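Long-range contacts in heme peroxidase (Bacteroides thetaiotaomicron, PDB 2GVK), which is a dye-decolorizing peroxidase, which probably uses heme to oxidise dyes and other substrates at the expense of hydrogen peroxide: residues P14-G19 / Q64-M69; N24-V29 / E141-R146. All blocks are in the same frame, centred on the assembly; numbering follows the deposited sequence. Where two conformers were deposited one is given.

Contact 1: P14-G19 / Q64-M69; sequences PQDVAG and QFSCTM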
loop_
_atom_site.group_PDB
_atom_site.type_symbol
_atom_site.label_atom_id
_atom_site.label_comp_id
_atom_site.label_asym_id
_atom_site.label_seq_id
_atom_site.Cartn_x
_atom_site.Cartn_y
_atom_site.Cartn_z
ATOM N N PRO A 14 2.552 -10.492 -28.074
ATOM C CA PRO A 14 1.877 -9.245 -28.381
ATOM C C PRO A 14 2.302 -8.117 -27.459
ATOM O O PRO A 14 2.819 -8.352 -26.374
ATOM C CB PRO A 14 0.411 -9.574 -28.133
ATOM C CG PRO A 14 0.432 -10.584 -27.078
ATOM C CD PRO A 14 1.669 -11.419 -27.340
ATOM N N GLN A 15 2.109 -6.902 -27.912
ATOM C CA GLN A 15 2.222 -5.764 -27.043
ATOM C C GLN A 15 1.062 -5.834 -26.027
ATOM O O GLN A 15 0.200 -6.704 -26.128
ATOM C CB GLN A 15 2.163 -4.462 -27.851
ATOM C CG GLN A 15 3.410 -4.210 -28.727
ATOM C CD GLN A 15 3.406 -2.832 -29.335
ATOM O OE1 GLN A 15 3.296 -1.847 -28.627
ATOM N NE2 GLN A 15 3.645 -2.747 -30.645
ATOM N N ASP A 16 1.012 -4.865 -25.104
ATOM C CA ASP A 16 0.048 -4.877 -24.023
ATOM C C ASP A 16 -1.320 -4.388 -24.506
ATOM O O ASP A 16 -1.804 -3.339 -24.078
ATOM C CB ASP A 16 0.557 -3.995 -22.865
ATOM C CG ASP A 16 -0.215 -4.211 -21.571
ATOM O OD1 ASP A 16 -0.735 -5.326 -21.352
ATOM O OD2 ASP A 16 -0.259 -3.273 -20.752
ATOM N N VAL A 17 -1.960 -5.186 -25.325
ATOM C CA VAL A 17 -3.202 -4.804 -25.944
ATOM C C VAL A 17 -4.416 -5.338 -25.200
ATOM O O VAL A 17 -5.557 -5.023 -25.540
ATOM C CB VAL A 17 -3.241 -5.300 -27.398
ATOM C CG1 VAL A 17 -2.107 -4.670 -28.193
ATOM C CG2 VAL A 17 -3.166 -6.805 -27.455
ATOM N N ALA A 18 -4.176 -6.140 -24.185
ATOM C CA ALA A 18 -5.242 -6.656 -23.378
ATOM C C ALA A 18 -5.035 -6.228 -21.964
ATOM O O ALA A 18 -5.568 -6.826 -21.059
ATOM C CB ALA A 18 -5.292 -8.137 -23.466
ATOM N N GLY A 19 -4.230 -5.183 -21.772
ATOM C CA GLY A 19 -3.997 -4.643 -20.464
ATOM C C GLY A 19 -5.238 -3.974 -19.870
ATOM O O GLY A 19 -6.178 -3.588 -20.598
ATOM N N GLN A 64 2.976 -0.801 -12.642
ATOM C CA GLN A 64 2.133 -1.230 -13.756
ATOM C C GLN A 64 2.366 -0.407 -15.027
ATOM O O GLN A 64 1.424 -0.057 -15.734
ATOM C CB GLN A 64 0.669 -1.158 -13.350
ATOM C CG GLN A 64 0.387 -1.882 -12.058
ATOM C CD GLN A 64 -1.094 -2.057 -11.769
ATOM O OE1 GLN A 64 -1.903 -1.137 -11.977
ATOM N NE2 GLN A 64 -1.449 -3.208 -11.210
ATOM N N PHE A 65 3.622 -0.183 -15.365
ATOM C CA PHE A 65 3.933 0.604 -16.521
ATOM C C PHE A 65 3.674 -0.156 -17.806
ATOM O O PHE A 65 4.091 -1.310 -17.952
ATOM C CB PHE A 65 5.391 1.051 -16.526
ATOM C CG PHE A 65 5.717 1.896 -17.682
ATOM C CD1 PHE A 65 5.380 3.247 -17.671
ATOM C CD2 PHE A 65 6.155 1.325 -18.874
ATOM C CE1 PHE A 65 5.512 4.022 -18.813
ATOM C CE2 PHE A 65 6.265 2.076 -20.009
ATOM C CZ PHE A 65 5.942 3.449 -19.981
ATOM N N SER A 66 3.082 0.523 -18.773
ATOM C CA SER A 66 2.845 -0.052 -20.067
ATOM C C SER A 66 2.835 1.038 -21.158
ATOM O O SER A 66 2.415 2.162 -20.903
ATOM C CB SER A 66 1.516 -0.772 -20.056
ATOM O OG SER A 66 1.248 -1.353 -21.287
ATOM N N CYS A 67 3.298 0.681 -22.356
ATOM C CA CYS A 67 3.173 1.516 -23.525
ATOM C C CYS A 67 2.940 0.620 -24.725
ATOM O O CYS A 67 3.553 -0.440 -24.842
ATOM C CB CYS A 67 4.408 2.379 -23.767
ATOM S SG CYS A 67 4.172 3.640 -25.056
ATOM N N THR A 68 2.025 1.025 -25.585
ATOM C CA THR A 68 1.855 0.383 -26.882
ATOM C C THR A 68 2.134 1.399 -27.982
ATOM O O THR A 68 1.936 2.619 -27.791
ATOM C CB THR A 68 0.457 -0.185 -27.059
ATOM O OG1 THR A 68 -0.479 0.870 -27.058
ATOM C CG2 THR A 68 0.129 -1.125 -25.967
HETATM N N MSE A 69 2.624 0.892 -29.120
HETATM C CA MSE A 69 2.999 1.692 -30.258
HETATM C C MSE A 69 2.313 1.139 -31.491
HETATM O O MSE A 69 2.423 -0.051 -31.787
HETATM C CB MSE A 69 4.506 1.614 -30.449
HETATM C CG MSE A 69 5.038 2.408 -31.631
HETATM SE SE MSE A 69 6.972 2.181 -31.814
HETATM C CE MSE A 69 7.259 3.505 -33.210
HETATM O O HOH W 1 3.341 -3.140 -24.909
#
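The carboxamide of Q15 meets the backbone of M69, a selenomethionine, with both of its polar atoms. M69 N donates to Q15 OE1 at 2.9 Å, and Q15 NE2 returns a bond to M69 O at 3.2 Å. Each acceptor is reached in its carbonyl plane, on a lone pair, but M69 O stands 24° out of the plane of the Q15 amide, and the second bond is the longer and more bent of the two. With CG anti to its carbonyl carbon (chi1 -70°) and the chain extended beyond, Q15 reaches from the loop to the strand. There OE1 also lies 3.2 Å from T68 CA, beside the strand. Q15 NE2 has a second acceptor in P307 O, so the buried amide is gripped by three bonds, from M69 and from P307 just beyond strand 296-306, which fixes its rotation.

T68 turns its methyl to the loop: T68 CG2 rests 3.5 Å from D16 O, while its hydroxyl is engaged by Y266. The D16 carboxylate comes in alongside the S66 hydroxyl, and S66 OG probably donates to D16 OD2. The very short separation and the alternate conformers of both residues make the details of this bond doubtful. A water adds a firmer link, accepting from D16 N at 2.9 Å and donating to C67 O at 2.7 Å. D16 itself centres an inverse gamma turn.

S66 and T68 direct their backbone bonds to strand 109-115, whereas M69 offers its N-H and C=O to Q15. The glutamine amide thus pairs with the M69 backbone much as a neighbouring strand would, on the side away from strand 109-115, where strand 296-306 follows in the sheet of this ferredoxin-like half of a DyP-type peroxidase.

Contact 2: N24-V29 / E141-R146; sequences NVIFIV and ETHGFR
Strands 24-32 and 136-145 pair antiparallel, as the first and last strands of a ferredoxin-like half do, and here V25 faces G144 and F27 faces T142 as the hydrogen-bonded pairs. At the second, F27 N meets T142 O at 2.8 Å, nearly straight, and T142 N answers to F27 O at 2.9 Å. The V25 pair is less even: G144 N reaches V25 O at 2.8 Å, but V25 N approaches G144 O from well above its carbonyl plane, at 3.1 Å.

On the face of I26 and I28, the aliphatic and polar side chains run side by side. I28 CG1 lies against E141 CG at 3.8 Å, and I26 CG1 comes obliquely to H143 CD2 at 4.0 Å. E141, its CG anti to the backbone N (chi1 -179°) and its chain extended, brings OE2 into the plane of the imidazole, where H143 NE2 donates to it at 2.6 Å. On the other face, Y262 and H112 meet the F27 ring.

The short, straight histidine-carboxylate bond fixes the imidazole's rotation and would probably polarise it, while E141 OE1 remains bonded to S255 of a neighbouring subunit, tying this edge strand to the assembly.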
loop_
_atom_site.group_PDB
_atom_site.type_symbol
_atom_site.label_atom_id
_atom_site.label_comp_id
_atom_site.label_asym_id
_atom_site.label_seq_id
_atom_site.Cartn_x
_atom_site.Cartn_y
_atom_site.Cartn_z
ATOM N N ASN A 24 -3.252 6.450 -14.733
ATOM C CA ASN A 24 -2.849 7.664 -15.452
ATOM C C ASN A 24 -2.506 7.262 -16.844
ATOM O O ASN A 24 -1.883 6.238 -17.038
ATOM C CB ASN A 24 -1.627 8.293 -14.797
ATOM C CG ASN A 24 -1.873 8.642 -13.364
ATOM O OD1 ASN A 24 -2.428 9.707 -13.054
ATOM N ND2 ASN A 24 -1.526 7.724 -12.467
ATOM N N VAL A 25 -2.910 8.060 -17.820
ATOM C CA VAL A 25 -2.707 7.696 -19.223
ATOM C C VAL A 25 -2.355 8.890 -20.081
ATOM O O VAL A 25 -2.830 9.970 -19.867
ATOM C CB VAL A 25 -3.987 6.973 -19.823
ATOM C CG1 VAL A 25 -5.168 7.906 -19.862
ATOM C CG2 VAL A 25 -3.699 6.416 -21.219
ATOM N N ILE A 26 -1.463 8.655 -21.042
ATOM C CA ILE A 26 -1.145 9.625 -22.064
ATOM C C ILE A 26 -1.413 8.988 -23.402
ATOM O O ILE A 26 -0.980 7.852 -23.660
ATOM C CB ILE A 26 0.335 10.066 -22.027
ATOM C CG1 ILE A 26 0.659 10.763 -20.715
ATOM C CG2 ILE A 26 0.614 10.996 -23.193
ATOM C CD1 ILE A 26 2.093 11.199 -20.591
ATOM N N PHE A 27 -2.230 9.648 -24.207
ATOM C CA PHE A 27 -2.451 9.250 -25.623
ATOM C C PHE A 27 -1.783 10.287 -26.518
ATOM O O PHE A 27 -2.158 11.465 -26.496
ATOM C CB PHE A 27 -3.941 9.196 -25.985
ATOM C CG PHE A 27 -4.758 8.280 -25.121
ATOM C CD1 PHE A 27 -4.885 6.949 -25.434
ATOM C CD2 PHE A 27 -5.512 8.792 -24.064
ATOM C CE1 PHE A 27 -5.722 6.129 -24.682
ATOM C CE2 PHE A 27 -6.310 7.978 -23.318
ATOM C CZ PHE A 27 -6.440 6.648 -23.657
ATOM N N ILE A 28 -0.805 9.857 -27.307
ATOM C CA ILE A 28 -0.142 10.746 -28.260
ATOM C C ILE A 28 -0.296 10.226 -29.690
ATOM O O ILE A 28 0.006 9.080 -29.972
ATOM C CB ILE A 28 1.360 10.886 -27.941
ATOM C CG1 ILE A 28 1.552 11.670 -26.647
ATOM C CG2 ILE A 28 2.057 11.569 -29.046
ATOM C CD1 ILE A 28 2.957 11.616 -26.111
ATOM N N VAL A 29 -0.783 11.091 -30.581
ATOM C CA VAL A 29 -0.817 10.801 -31.987
ATOM C C VAL A 29 0.096 11.787 -32.698
ATOM O O VAL A 29 -0.015 13.003 -32.511
ATOM C CB VAL A 29 -2.244 10.885 -32.563
ATOM C CG1 VAL A 29 -2.239 10.691 -34.070
ATOM C CG2 VAL A 29 -3.121 9.848 -31.902
ATOM N N GLU A 141 -2.351 15.291 -28.219
ATOM C CA GLU A 141 -1.951 14.695 -26.937
ATOM C C GLU A 141 -3.061 14.896 -25.946
ATOM O O GLU A 141 -3.546 16.017 -25.763
ATOM C CB GLU A 141 -0.662 15.314 -26.402
ATOM C CG GLU A 141 -0.204 14.705 -25.083
ATOM C CD GLU A 141 1.226 15.122 -24.675
ATOM O OE1 GLU A 141 2.015 15.543 -25.555
ATOM O OE2 GLU A 141 1.536 15.055 -23.459
ATOM N N THR A 142 -3.528 13.803 -25.381
ATOM C CA THR A 142 -4.564 13.842 -24.378
ATOM C C THR A 142 -4.109 13.086 -23.146
ATOM O O THR A 142 -3.535 11.978 -23.240
ATOM C CB THR A 142 -5.886 13.229 -24.908
ATOM O OG1 THR A 142 -6.333 13.968 -26.060
ATOM C CG2 THR A 142 -6.966 13.275 -23.846
ATOM N N HIS A 143 -4.329 13.695 -21.985
ATOM C CA HIS A 143 -4.025 13.060 -20.724
ATOM C C HIS A 143 -5.298 12.596 -20.077
ATOM O O HIS A 143 -6.239 13.362 -19.938
ATOM C CB HIS A 143 -3.315 14.026 -19.802
ATOM C CG HIS A 143 -2.042 14.554 -20.353
ATOM N ND1 HIS A 143 -1.425 15.673 -19.851
ATOM C CD2 HIS A 143 -1.300 14.157 -21.410
ATOM C CE1 HIS A 143 -0.330 15.919 -20.553
ATOM N NE2 HIS A 143 -0.238 15.016 -21.508
ATOM N N GLY A 144 -5.313 11.350 -19.646
ATOM C CA GLY A 144 -6.495 10.767 -19.009
ATOM C C GLY A 144 -6.215 10.280 -17.606
ATOM O O GLY A 144 -5.062 10.244 -17.154
ATOM N N PHE A 145 -7.278 9.935 -16.894
ATOM C CA PHE A 145 -7.164 9.480 -15.514
ATOM C C PHE A 145 -8.253 8.497 -15.226
ATOM O O PHE A 145 -9.343 8.591 -15.791
ATOM C CB PHE A 145 -7.281 10.669 -14.545
ATOM C CG PHE A 145 -8.512 11.504 -14.756
ATOM C CD1 PHE A 145 -8.510 12.548 -15.653
ATOM C CD2 PHE A 145 -9.693 11.207 -14.083
ATOM C CE1 PHE A 145 -9.665 13.285 -15.875
ATOM C CE2 PHE A 145 -10.814 11.931 -14.293
ATOM C CZ PHE A 145 -10.812 12.973 -15.186
ATOM N N ARG A 146 -7.982 7.569 -14.320
ATOM C CA ARG A 146 -9.018 6.683 -13.805
ATOM C C ARG A 146 -9.891 7.477 -12.852
ATOM O O ARG A 146 -9.397 8.256 -12.018
ATOM C CB ARG A 146 -8.396 5.491 -13.096
ATOM C CG ARG A 146 -9.375 4.405 -12.740
ATOM C CD ARG A 146 -8.648 3.221 -12.095
ATOM N NE ARG A 146 -9.580 2.288 -11.441
ATOM C CZ ARG A 146 -10.218 1.352 -12.079
ATOM N NH1 ARG A 146 -10.071 1.242 -13.375
ATOM N NH2 ARG A 146 -11.049 0.537 -11.429
HETATM O O HOH W 2 -3.579 11.606 -14.534
#

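How the contacts relate
Contacts 1 and 2 lie 14 Å apart between centres, with their nearest atoms about 7 Å from each other, and do not touch. Strand 109-115 lies between them in one antiparallel sheet: it pairs with 24-32 through I113 and F111, and with 66-72 through R114 and H112. H112 packs on T68 of contact 1 and meets V25 and F27 of contact 2, so one side chain joins the two. Their segments alternate along the chain, all within its N-terminal DyP-type region. Contact 2 lies at the subunit-facing edge, contact 1 toward strand 296-306. No heme is present in the model, so neither contact can be placed against the active site; the sodium, at P36 and D37, belongs to neither.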